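Local coordinates for protein alkaline serine protease (Pseudoalteromonas sp., PDB 1Y9Z) that probably hydrolyses peptide bonds in proteins, as a cold-adapted, subtilisin-like alkaline serine protease from an Antarctic bacterium, at residues Q195-G200 with A397-A402; L152-A157 with M175-V180; T401-S406 with M418-A423. All coordinates share one frame; numbering follows the deposited sequence.

Contact 1. Residues Q195-G200 with A397-A402; sequences QVEISG and ALNATA. With NA (sodium ion), chain F; NA (sodium ion), chain E.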
ATOM      1  N   GLN A 195      -0.100   0.196  20.985  1.00  9.76           N
ATOM      2  CA  GLN A 195       0.383   1.462  20.437  1.00  9.44           C
ATOM      3  C   GLN A 195      -0.325   1.747  19.109  1.00  9.51           C
ATOM      4  O   GLN A 195      -0.458   2.905  18.727  1.00  9.42           O
ATOM      5  CB  GLN A 195       1.895   1.424  20.196  1.00  8.92           C
ATOM      6  CG  GLN A 195       2.760   1.721  21.416  1.00  9.69           C
ATOM      7  CD  GLN A 195       2.774   3.196  21.795  1.00 10.14           C
ATOM      8  OE1 GLN A 195       2.813   4.076  20.930  1.00 11.08           O
ATOM      9  NE2 GLN A 195       2.767   3.470  23.095  1.00 11.09           N
ATOM     10  N   VAL A 196      -0.766   0.699  18.409  1.00  9.65           N
ATOM     11  CA  VAL A 196      -1.464   0.883  17.134  1.00  9.72           C
ATOM     12  C   VAL A 196      -2.541   1.929  17.380  1.00 10.13           C
ATOM     13  O   VAL A 196      -3.404   1.770  18.246  1.00 10.74           O
ATOM     14  CB  VAL A 196      -2.080  -0.434  16.623  1.00  8.97           C
ATOM     15  CG1 VAL A 196      -3.001  -0.160  15.427  1.00 10.00           C
ATOM     16  CG2 VAL A 196      -0.964  -1.376  16.190  1.00 10.03           C
ATOM     17  N   GLU A 197      -2.482   2.995  16.593  1.00 10.69           N
ATOM     18  CA  GLU A 197      -3.360   4.143  16.768  1.00 10.85           C
ATOM     19  C   GLU A 197      -4.412   4.384  15.692  1.00 10.41           C
ATOM     20  O   GLU A 197      -5.521   4.834  15.988  1.00 10.58           O
ATOM     21  CB  GLU A 197      -2.459   5.372  16.889  1.00 13.01           C
ATOM     22  CG  GLU A 197      -3.041   6.579  17.576  1.00 14.38           C
ATOM     23  CD  GLU A 197      -1.964   7.601  17.875  1.00 14.70           C
ATOM     24  OE1 GLU A 197      -0.876   7.191  18.336  1.00 15.45           O
ATOM     25  OE2 GLU A 197      -2.194   8.805  17.657  1.00 16.51           O
ATOM     26  N   ILE A 198      -4.067   4.097  14.447  1.00  9.94           N
ATOM     27  CA  ILE A 198      -4.993   4.342  13.354  1.00  9.97           C
ATOM     28  C   ILE A 198      -4.661   3.402  12.203  1.00 10.19           C
ATOM     29  O   ILE A 198      -3.550   2.874  12.133  1.00 10.20           O
ATOM     30  CB  ILE A 198      -4.881   5.829  12.924  1.00 11.19           C
ATOM     31  CG1 ILE A 198      -6.103   6.245  12.111  1.00 11.31           C
ATOM     32  CG2 ILE A 198      -3.598   6.054  12.135  1.00 11.71           C
ATOM     33  CD1 ILE A 198      -6.235   7.753  11.964  1.00 13.47           C
ATOM     34  N   SER A 199      -5.625   3.186  11.313  1.00  9.82           N
ATOM     35  CA  SER A 199      -5.438   2.290  10.181  1.00 10.05           C
ATOM     36  C   SER A 199      -5.490   2.987   8.834  1.00  9.79           C
ATOM     37  O   SER A 199      -6.075   4.064   8.688  1.00 10.66           O
ATOM     38  CB  SER A 199      -6.505   1.193  10.190  1.00 10.17           C
ATOM     39  OG  SER A 199      -6.434   0.409  11.366  1.00 11.48           O
ATOM     40  N   GLY A 200      -4.870   2.347   7.851  1.00  9.66           N
ATOM     41  CA  GLY A 200      -4.863   2.874   6.502  1.00 10.28           C
ATOM     42  C   GLY A 200      -4.821   1.728   5.513  1.00 10.26           C
ATOM     43  O   GLY A 200      -4.548   0.587   5.893  1.00 10.26           O
ATOM     44  N   ALA A 397      -7.273  15.045  16.216  1.00 12.76           N
ATOM     45  CA  ALA A 397      -8.367  15.166  15.262  1.00 12.75           C
ATOM     46  C   ALA A 397      -8.497  13.898  14.424  1.00 12.16           C
ATOM     47  O   ALA A 397      -9.601  13.411  14.183  1.00 12.92           O
ATOM     48  CB  ALA A 397      -8.143  16.370  14.359  1.00 12.73           C
ATOM     49  N   LEU A 398      -7.367  13.357  13.980  1.00 11.77           N
ATOM     50  CA  LEU A 398      -7.387  12.145  13.170  1.00 11.80           C
ATOM     51  C   LEU A 398      -7.957  10.968  13.962  1.00 11.55           C
ATOM     52  O   LEU A 398      -8.768  10.196  13.453  1.00 12.08           O
ATOM     53  CB  LEU A 398      -5.973  11.811  12.682  1.00 11.82           C
ATOM     54  CG  LEU A 398      -5.292  12.868  11.804  1.00 12.61           C
ATOM     55  CD1 LEU A 398      -3.880  12.421  11.468  1.00 13.30           C
ATOM     56  CD2 LEU A 398      -6.101  13.088  10.532  1.00 13.28           C
ATOM     57  N   ASN A 399      -7.540  10.844  15.217  1.00 12.80           N
ATOM     58  CA  ASN A 399      -8.009   9.759  16.071  1.00 13.25           C
ATOM     59  C   ASN A 399      -9.484   9.906  16.428  1.00 13.89           C
ATOM     60  O   ASN A 399     -10.235   8.930  16.428  1.00 13.69           O
ATOM     61  CB  ASN A 399      -7.179   9.715  17.353  1.00 13.03           C
ATOM     62  CG  ASN A 399      -5.754   9.269  17.108  1.00 13.63           C
ATOM     63  OD1 ASN A 399      -4.858   9.534  17.913  1.00 16.27           O
ATOM     64  ND2 ASN A 399      -5.539   8.577  15.999  1.00 10.99           N
ATOM     65  N   ALA A 400      -9.894  11.133  16.727  1.00 13.50           N
ATOM     66  CA  ALA A 400     -11.275  11.400  17.106  1.00 14.69           C
ATOM     67  C   ALA A 400     -12.272  11.191  15.972  1.00 15.23           C
ATOM     68  O   ALA A 400     -13.451  10.940  16.222  1.00 16.69           O
ATOM     69  CB  ALA A 400     -11.396  12.819  17.640  1.00 14.27           C
ATOM     70  N   THR A 401     -11.805  11.287  14.730  1.00 15.83           N
ATOM     71  CA  THR A 401     -12.696  11.137  13.585  1.00 14.80           C
ATOM     72  C   THR A 401     -12.505   9.875  12.755  1.00 14.95           C
ATOM     73  O   THR A 401     -13.178   9.695  11.743  1.00 14.80           O
ATOM     74  CB  THR A 401     -12.583  12.350  12.646  1.00 14.98           C
ATOM     75  OG1 THR A 401     -11.249  12.436  12.132  1.00 14.36           O
ATOM     76  CG2 THR A 401     -12.920  13.631  13.394  1.00 14.93           C
ATOM     77  N   ALA A 402     -11.596   9.003  13.175  1.00 13.35           N
ATOM     78  CA  ALA A 402     -11.363   7.762  12.445  1.00 13.87           C
ATOM     79  C   ALA A 402     -12.609   6.885  12.532  1.00 13.84           C
ATOM     80  O   ALA A 402     -13.335   6.925  13.527  1.00 15.12           O
ATOM     81  CB  ALA A 402     -10.163   7.030  13.032  1.00 12.25           C
TER
HETATM   82 NA    NA F 608       0.946   5.119  18.392  1.00 17.15          NA
HETATM   83 NA    NA E 607       3.243   5.333  18.949  1.00  8.76          NA
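The side chains of E197 and N399 meet at about a right angle, with carboxylate and amide planes 64° apart. E197 has its CG anti to the backbone N (chi1 -158°), and the extended chain beyond carries the carboxylate up to the helix. There E197 OE2 lies 2.8 Å from the atom modelled as N399 OD1, though the amide is probably turned over. The same OE2 forms a salt bridge with R395, while E197 OE1 binds a sodium ion at 2.8 Å, which Q195 O also holds at 2.6 Å. With an alanine in place of N399, the carboxylate of E197 would probably lose the amide beside its OE2, leaving a gap between strand and helix. The apolar half belongs to I198, which reaches across to the helix, its CD1 3.8 Å from L398 O and 4.1 Å from both L398 CB and A402 CB. Strand 196-200 and helix 397-401 pass at 72°, their axes 8.8 Å apart. On one side strand 174-180 pairs with this strand in the main sheet; helix 368-385 packs on I198 and L398, and helix 421-430 on T401.

Contact 2. Residues L152-A157 with M175-V180; sequences LLIAAA and MSVAAV. With PMS (phenylmethanesulfonic acid), chain H.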
ATOM      1  N   LEU A 152       4.686  16.467  13.467  1.00 10.11           N
ATOM      2  CA  LEU A 152       3.861  15.262  13.523  1.00  9.81           C
ATOM      3  C   LEU A 152       4.662  14.077  12.987  1.00 10.52           C
ATOM      4  O   LEU A 152       5.149  14.105  11.853  1.00  9.94           O
ATOM      5  CB  LEU A 152       2.579  15.454  12.700  1.00  9.62           C
ATOM      6  CG  LEU A 152       1.549  14.317  12.691  1.00 10.12           C
ATOM      7  CD1 LEU A 152       1.030  14.059  14.098  1.00 10.87           C
ATOM      8  CD2 LEU A 152       0.396  14.695  11.772  1.00 11.15           C
ATOM      9  N   LEU A 153       4.791  13.043  13.814  1.00  9.76           N
ATOM     10  CA  LEU A 153       5.543  11.842  13.465  1.00  9.34           C
ATOM     11  C   LEU A 153       4.601  10.662  13.245  1.00  8.92           C
ATOM     12  O   LEU A 153       3.760  10.357  14.094  1.00  9.87           O
ATOM     13  CB  LEU A 153       6.537  11.517  14.584  1.00  9.18           C
ATOM     14  CG  LEU A 153       7.447  12.673  15.015  1.00  9.55           C
ATOM     15  CD1 LEU A 153       8.274  12.248  16.216  1.00 10.54           C
ATOM     16  CD2 LEU A 153       8.346  13.093  13.856  1.00 11.56           C
ATOM     17  N   ILE A 154       4.761   9.991  12.107  1.00  9.36           N
ATOM     18  CA  ILE A 154       3.913   8.863  11.742  1.00  9.34           C
ATOM     19  C   ILE A 154       4.781   7.719  11.215  1.00  8.76           C
ATOM     20  O   ILE A 154       5.691   7.947  10.421  1.00  8.79           O
ATOM     21  CB  ILE A 154       2.895   9.308  10.662  1.00  8.89           C
ATOM     22  CG1 ILE A 154       2.051  10.467  11.209  1.00  8.14           C
ATOM     23  CG2 ILE A 154       2.003   8.148  10.252  1.00  9.40           C
ATOM     24  CD1 ILE A 154       1.203  11.170  10.166  1.00  9.07           C
ATOM     25  N   ALA A 155       4.506   6.494  11.660  1.00  7.90           N
ATOM     26  CA  ALA A 155       5.299   5.344  11.237  1.00  8.23           C
ATOM     27  C   ALA A 155       4.513   4.038  11.170  1.00  7.71           C
ATOM     28  O   ALA A 155       3.444   3.903  11.770  1.00  9.04           O
ATOM     29  CB  ALA A 155       6.500   5.180  12.164  1.00  8.12           C
ATOM     30  N   ALA A 156       5.078   3.069  10.455  1.00  7.70           N
ATOM     31  CA  ALA A 156       4.460   1.759  10.253  1.00  8.75           C
ATOM     32  C   ALA A 156       4.574   0.814  11.445  1.00  8.34           C
ATOM     33  O   ALA A 156       5.637   0.680  12.048  1.00  8.91           O
ATOM     34  CB  ALA A 156       5.064   1.099   9.018  1.00  8.74           C
ATOM     35  N   ALA A 157       3.473   0.136  11.760  1.00  7.92           N
ATOM     36  CA  ALA A 157       3.451  -0.796  12.882  1.00  7.88           C
ATOM     37  C   ALA A 157       4.282  -2.057  12.641  1.00  8.58           C
ATOM     38  O   ALA A 157       4.712  -2.704  13.593  1.00  8.73           O
ATOM     39  CB  ALA A 157       2.016  -1.179  13.210  1.00  8.97           C
ATOM     40  N   MET A 175       2.681   8.218  15.673  1.00  9.36           N
ATOM     41  CA  MET A 175       1.439   7.512  15.374  1.00  9.21           C
ATOM     42  C   MET A 175       1.790   6.164  14.751  1.00  9.75           C
ATOM     43  O   MET A 175       2.446   6.111  13.708  1.00 10.95           O
ATOM     44  CB  MET A 175       0.574   8.292  14.378  1.00 10.39           C
ATOM     45  CG  MET A 175       0.042   9.620  14.872  1.00 10.80           C
ATOM     46  SD  MET A 175      -1.138  10.331  13.695  1.00 12.33           S
ATOM     47  CE  MET A 175      -2.644   9.490  14.179  1.00 13.32           C
ATOM     48  N   SER A 176       1.369   5.077  15.394  1.00  8.89           N
ATOM     49  CA  SER A 176       1.625   3.738  14.873  1.00  8.95           C
ATOM     50  C   SER A 176       0.470   3.372  13.946  1.00  8.93           C
ATOM     51  O   SER A 176      -0.684   3.317  14.371  1.00  9.09           O
ATOM     52  CB  SER A 176       1.717   2.729  16.017  1.00  9.47           C
ATOM     53  OG  SER A 176       1.893   1.419  15.512  1.00  9.91           O
ATOM     54  N   VAL A 177       0.791   3.109  12.684  1.00  7.84           N
ATOM     55  CA  VAL A 177      -0.215   2.801  11.673  1.00  8.48           C
ATOM     56  C   VAL A 177      -0.352   1.329  11.298  1.00  8.06           C
ATOM     57  O   VAL A 177       0.635   0.667  10.974  1.00  8.30           O
ATOM     58  CB  VAL A 177       0.075   3.597  10.382  1.00  8.31           C
ATOM     59  CG1 VAL A 177      -0.987   3.301   9.329  1.00  9.29           C
ATOM     60  CG2 VAL A 177       0.124   5.082  10.691  1.00  9.34           C
ATOM     61  N   ALA A 178      -1.590   0.839  11.329  1.00  8.00           N
ATOM     62  CA  ALA A 178      -1.910  -0.540  10.973  1.00  8.11           C
ATOM     63  C   ALA A 178      -2.463  -0.597   9.550  1.00  8.86           C
ATOM     64  O   ALA A 178      -2.883   0.422   8.990  1.00  9.51           O
ATOM     65  CB  ALA A 178      -2.934  -1.107  11.947  1.00  9.04           C
ATOM     66  N   ALA A 179      -2.473  -1.796   8.978  1.00  8.85           N
ATOM     67  CA  ALA A 179      -2.963  -2.001   7.619  1.00  9.30           C
ATOM     68  C   ALA A 179      -4.257  -2.803   7.565  1.00 10.50           C
ATOM     69  O   ALA A 179      -4.429  -3.771   8.307  1.00 11.34           O
ATOM     70  CB  ALA A 179      -1.895  -2.715   6.790  1.00 10.31           C
ATOM     71  N   VAL A 180      -5.164  -2.387   6.683  1.00 11.77           N
ATOM     72  CA  VAL A 180      -6.425  -3.094   6.464  1.00 10.88           C
ATOM     73  C   VAL A 180      -6.591  -3.218   4.955  1.00 11.26           C
ATOM     74  O   VAL A 180      -5.930  -2.500   4.196  1.00 10.66           O
ATOM     75  CB  VAL A 180      -7.649  -2.336   7.042  1.00 11.53           C
ATOM     76  CG1 VAL A 180      -7.520  -2.208   8.550  1.00 11.57           C
ATOM     77  CG2 VAL A 180      -7.778  -0.969   6.391  1.00 11.32           C
TER
HETATM   78  C   PMS H 601       8.455  -2.376   5.985  1.00 26.89           C
HETATM   79  S   PMS H 601       7.141  -1.305   6.617  1.00 23.22           S
HETATM   80  C1  PMS H 601       9.882  -1.881   6.331  1.00 29.13           C
HETATM   81  C2  PMS H 601      10.485  -2.349   7.555  1.00 30.04           C
HETATM   82  C3  PMS H 601      11.802  -1.918   7.912  1.00 30.45           C
HETATM   83  C4  PMS H 601      12.484  -1.012   7.009  1.00 31.23           C
HETATM   84  C5  PMS H 601      11.898  -0.549   5.806  1.00 29.68           C
HETATM   85  C6  PMS H 601      10.585  -0.952   5.408  1.00 30.20           C
HETATM   86  O2S PMS H 601       7.576  -0.793   7.912  1.00 25.77           O
HETATM   87  O1S PMS H 601       5.922  -2.065   6.767  1.00 25.19           O
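L153, M175, A155, V177 and A157 are joined in turn by four backbone hydrogen bonds that alternate between the two strands. M175 N gives to L153 O and A155 N to M175 O, both at 2.9 Å and nearly straight (171° and 172°). V177 N to A155 O and A157 N to V177 O follow with a more bent N-H line, the last at 3.0 Å and just beyond the end of strand 152-156. I154 pairs with M175, A155 with S176 and A156 with V177. This is parallel pairing within the main sheet of the subtilisin-like alpha/beta domain, where strand 125-128 flanks 152-156 on its other side; the residues joining the two strands contain no helix. Apolar contacts gather on the face that carries I154, M175 and V177. I154 CG2 presses on V177 CG2 at 3.6 Å, while its other branch, CG1, lies alongside M175 and meets SD at 4.0 Å. L152 CD1 reaches the same sulfur from two residues earlier in the strand at 4.3 Å. Here helix 368-385 covers I154. On the face of A155 and S176, S176 OG, anti to its own backbone N (chi1 177°), meets A157 CB, past the strand end, at 3.5 Å by van der Waals contact, with A169 beside it; the same CB also touches V177 O. A156 CB touches the bound ligand, 3.3 Å from O2S of phenylmethanesulfonic acid, in the pocket that also holds N159, probably the oxyanion-hole asparagine as in other subtilisins, and S369.

Contact 3. Residues T401-S406 with M418-A423; sequences TADDLS and MINAVA. With CA (calcium ion), chain D.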
ATOM      1  N   THR A 401     -11.805  11.287  14.730  1.00 15.83           N
ATOM      2  CA  THR A 401     -12.696  11.137  13.585  1.00 14.80           C
ATOM      3  C   THR A 401     -12.505   9.875  12.755  1.00 14.95           C
ATOM      4  O   THR A 401     -13.178   9.695  11.743  1.00 14.80           O
ATOM      5  CB  THR A 401     -12.583  12.350  12.646  1.00 14.98           C
ATOM      6  OG1 THR A 401     -11.249  12.436  12.132  1.00 14.36           O
ATOM      7  CG2 THR A 401     -12.920  13.631  13.394  1.00 14.93           C
ATOM      8  N   ALA A 402     -11.596   9.003  13.175  1.00 13.35           N
ATOM      9  CA  ALA A 402     -11.363   7.762  12.445  1.00 13.87           C
ATOM     10  C   ALA A 402     -12.609   6.885  12.532  1.00 13.84           C
ATOM     11  O   ALA A 402     -13.335   6.925  13.527  1.00 15.12           O
ATOM     12  CB  ALA A 402     -10.163   7.030  13.032  1.00 12.25           C
ATOM     13  N   ASP A 403     -12.863   6.104  11.486  1.00 14.37           N
ATOM     14  CA  ASP A 403     -14.025   5.220  11.471  1.00 14.78           C
ATOM     15  C   ASP A 403     -13.701   3.924  12.208  1.00 14.60           C
ATOM     16  O   ASP A 403     -12.876   3.132  11.758  1.00 13.31           O
ATOM     17  CB  ASP A 403     -14.449   4.911  10.031  1.00 16.79           C
ATOM     18  CG  ASP A 403     -14.794   6.161   9.242  1.00 19.41           C
ATOM     19  OD1 ASP A 403     -15.506   7.032   9.785  1.00 21.99           O
ATOM     20  OD2 ASP A 403     -14.363   6.268   8.075  1.00 22.03           O
ATOM     21  N   ASP A 404     -14.363   3.719  13.342  1.00 14.78           N
ATOM     22  CA  ASP A 404     -14.155   2.537  14.170  1.00 14.57           C
ATOM     23  C   ASP A 404     -14.289   1.249  13.362  1.00 15.10           C
ATOM     24  O   ASP A 404     -15.276   1.050  12.656  1.00 15.45           O
ATOM     25  CB  ASP A 404     -15.165   2.544  15.323  1.00 15.51           C
ATOM     26  CG  ASP A 404     -14.813   1.563  16.424  1.00 17.54           C
ATOM     27  OD1 ASP A 404     -13.777   0.878  16.319  1.00 16.36           O
ATOM     28  OD2 ASP A 404     -15.581   1.481  17.406  1.00 18.24           O
ATOM     29  N   LEU A 405     -13.286   0.382  13.469  1.00 14.32           N
ATOM     30  CA  LEU A 405     -13.279  -0.895  12.761  1.00 14.91           C
ATOM     31  C   LEU A 405     -13.228  -2.040  13.767  1.00 15.13           C
ATOM     32  O   LEU A 405     -12.975  -1.822  14.948  1.00 15.13           O
ATOM     33  CB  LEU A 405     -12.054  -0.995  11.843  1.00 14.61           C
ATOM     34  CG  LEU A 405     -11.824   0.076  10.776  1.00 13.85           C
ATOM     35  CD1 LEU A 405     -10.573  -0.277   9.974  1.00 12.67           C
ATOM     36  CD2 LEU A 405     -13.032   0.167   9.860  1.00 15.98           C
ATOM     37  N   SER A 406     -13.465  -3.259  13.293  1.00 17.35           N
ATOM     38  CA  SER A 406     -13.422  -4.437  14.153  1.00 18.51           C
ATOM     39  C   SER A 406     -14.303  -4.258  15.388  1.00 18.98           C
ATOM     40  O   SER A 406     -15.381  -3.668  15.309  1.00 20.22           O
ATOM     41  CB  SER A 406     -11.972  -4.707  14.573  1.00 19.27           C
ATOM     42  OG  SER A 406     -11.848  -5.934  15.269  1.00 21.76           O
ATOM     43  N   MET A 418     -10.260   3.383  10.639  1.00 11.99           N
ATOM     44  CA  MET A 418      -9.819   3.904   9.353  1.00 12.56           C
ATOM     45  C   MET A 418      -9.772   5.425   9.344  1.00 12.08           C
ATOM     46  O   MET A 418     -10.743   6.086   9.714  1.00 12.61           O
ATOM     47  CB  MET A 418     -10.760   3.418   8.248  1.00 13.47           C
ATOM     48  CG  MET A 418     -10.280   3.750   6.850  1.00 15.27           C
ATOM     49  SD  MET A 418      -8.785   2.837   6.432  1.00 18.23           S
ATOM     50  CE  MET A 418      -9.209   2.215   4.807  1.00 18.49           C
ATOM     51  N   ILE A 419      -8.642   5.980   8.919  1.00 12.15           N
ATOM     52  CA  ILE A 419      -8.488   7.425   8.860  1.00 12.79           C
ATOM     53  C   ILE A 419      -9.564   8.004   7.937  1.00 12.71           C
ATOM     54  O   ILE A 419      -9.911   7.404   6.919  1.00 12.99           O
ATOM     55  CB  ILE A 419      -7.072   7.809   8.361  1.00 12.44           C
ATOM     56  CG1 ILE A 419      -6.862   9.317   8.497  1.00 13.93           C
ATOM     57  CG2 ILE A 419      -6.873   7.334   6.924  1.00 13.79           C
ATOM     58  CD1 ILE A 419      -5.415   9.745   8.379  1.00 14.85           C
ATOM     59  N   ASN A 420     -10.094   9.164   8.312  1.00 12.21           N
ATOM     60  CA  ASN A 420     -11.156   9.820   7.552  1.00 13.50           C
ATOM     61  C   ASN A 420     -10.810  11.293   7.363  1.00 13.21           C
ATOM     62  O   ASN A 420     -11.009  12.105   8.267  1.00 13.05           O
ATOM     63  CB  ASN A 420     -12.481   9.691   8.313  1.00 14.54           C
ATOM     64  CG  ASN A 420     -13.673  10.149   7.499  1.00 15.30           C
ATOM     65  OD1 ASN A 420     -13.619  11.171   6.821  1.00 16.45           O
ATOM     66  ND2 ASN A 420     -14.764   9.396   7.574  1.00 16.79           N
ATOM     67  N   ALA A 421     -10.305  11.632   6.181  1.00 13.90           N
ATOM     68  CA  ALA A 421      -9.906  13.001   5.875  1.00 14.26           C
ATOM     69  C   ALA A 421     -11.028  14.025   6.009  1.00 14.58           C
ATOM     70  O   ALA A 421     -10.847  15.074   6.623  1.00 15.15           O
ATOM     71  CB  ALA A 421      -9.314  13.063   4.472  1.00 14.06           C
ATOM     72  N   VAL A 422     -12.185  13.716   5.429  1.00 15.25           N
ATOM     73  CA  VAL A 422     -13.328  14.622   5.475  1.00 16.69           C
ATOM     74  C   VAL A 422     -13.756  14.937   6.904  1.00 16.62           C
ATOM     75  O   VAL A 422     -13.924  16.100   7.267  1.00 16.37           O
ATOM     76  CB  VAL A 422     -14.533  14.031   4.711  1.00 17.13           C
ATOM     77  CG1 VAL A 422     -15.716  14.992   4.772  1.00 19.18           C
ATOM     78  CG2 VAL A 422     -14.146  13.763   3.268  1.00 18.67           C
ATOM     79  N   ALA A 423     -13.927  13.896   7.712  1.00 16.00           N
ATOM     80  CA  ALA A 423     -14.340  14.070   9.100  1.00 15.69           C
ATOM     81  C   ALA A 423     -13.289  14.813   9.920  1.00 15.84           C
ATOM     82  O   ALA A 423     -13.624  15.642  10.766  1.00 16.08           O
ATOM     83  CB  ALA A 423     -14.636  12.713   9.728  1.00 16.22           C
TER
HETATM   84 CA    CA D 604     -12.397  -0.904  16.921  1.00 12.94          CA
HETATM   85  O   HOH W   1      -9.584  10.543  10.805  1.00 12.57           O
HETATM   86  O   HOH W   2     -12.555   6.736   6.194  1.00 22.88           O
HETATM   87  O   HOH W   3     -10.888   0.336  15.507  1.00 11.93           O
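N420 meets T401 with its CB and D403 with its amide nitrogen. The CB rests 3.5 Å from T401 O, and with CG anti to the backbone N (chi1 -171°) the amide is carried on to the carboxylate of D403, the two planes 76° apart. At the tip, ND2 donates to D403 OD2 at 3.2 Å, on its syn side, and adds a weak bond to OD1, so both carboxylate oxygens share one NH2 group. The other tip atom, N420 OD1, accepts from A423 N at 2.9 Å. That N-H points almost straight at the oxygen (174°) but approaches from above the carbonyl plane. At the backbone of N420, a water accepts from N420 N and donates to T401 OG1, which is also hydrogen-bonded to A397 O one turn back; T401 CB packs on A423 CB at 3.6 Å. Upstream of N420 the backbones make a single antiparallel, hydrogen-bonded pair, D403 N to M418 O at 2.8 Å and M418 N to D403 O at 2.9 Å, while L405 CD1 packs against M418 CB. Further along, segment 401-406 supplies two calcium ligands, D404 OD1 at 2.3 Å and L405 O at 2.2 Å; a water, V407 O, G409 O and D411 OD1 are the others. Two motifs meet here: an asparagine N-cap on helix 421-430 and a calcium-binding loop, with the D403-M418 pair joining the chain on either side of it.

How the contacts relate
From the N terminus, contact 2 comes first: it closes the short loop between strands 152-156 and 174-180, which holds N159 and the sodium ligands A169 and Y171. It closes before contact 1 opens, which spans almost 200 residues and brings helix 391-401 back to strand 196-201 after the inserted beta barrel domain and helix 368-385. Contact 3 begins on the segment where contact 1 ends, sharing T401 and A402, and closes the small calcium loop; none lies within another. Contacts 1 and 2 join through neighbouring strands of one sheet, E197 N lying 2.9 Å from S176 O. M418 and L405 of contact 3 reach V180, linking the loop before helix 421-430 to strand 174-180.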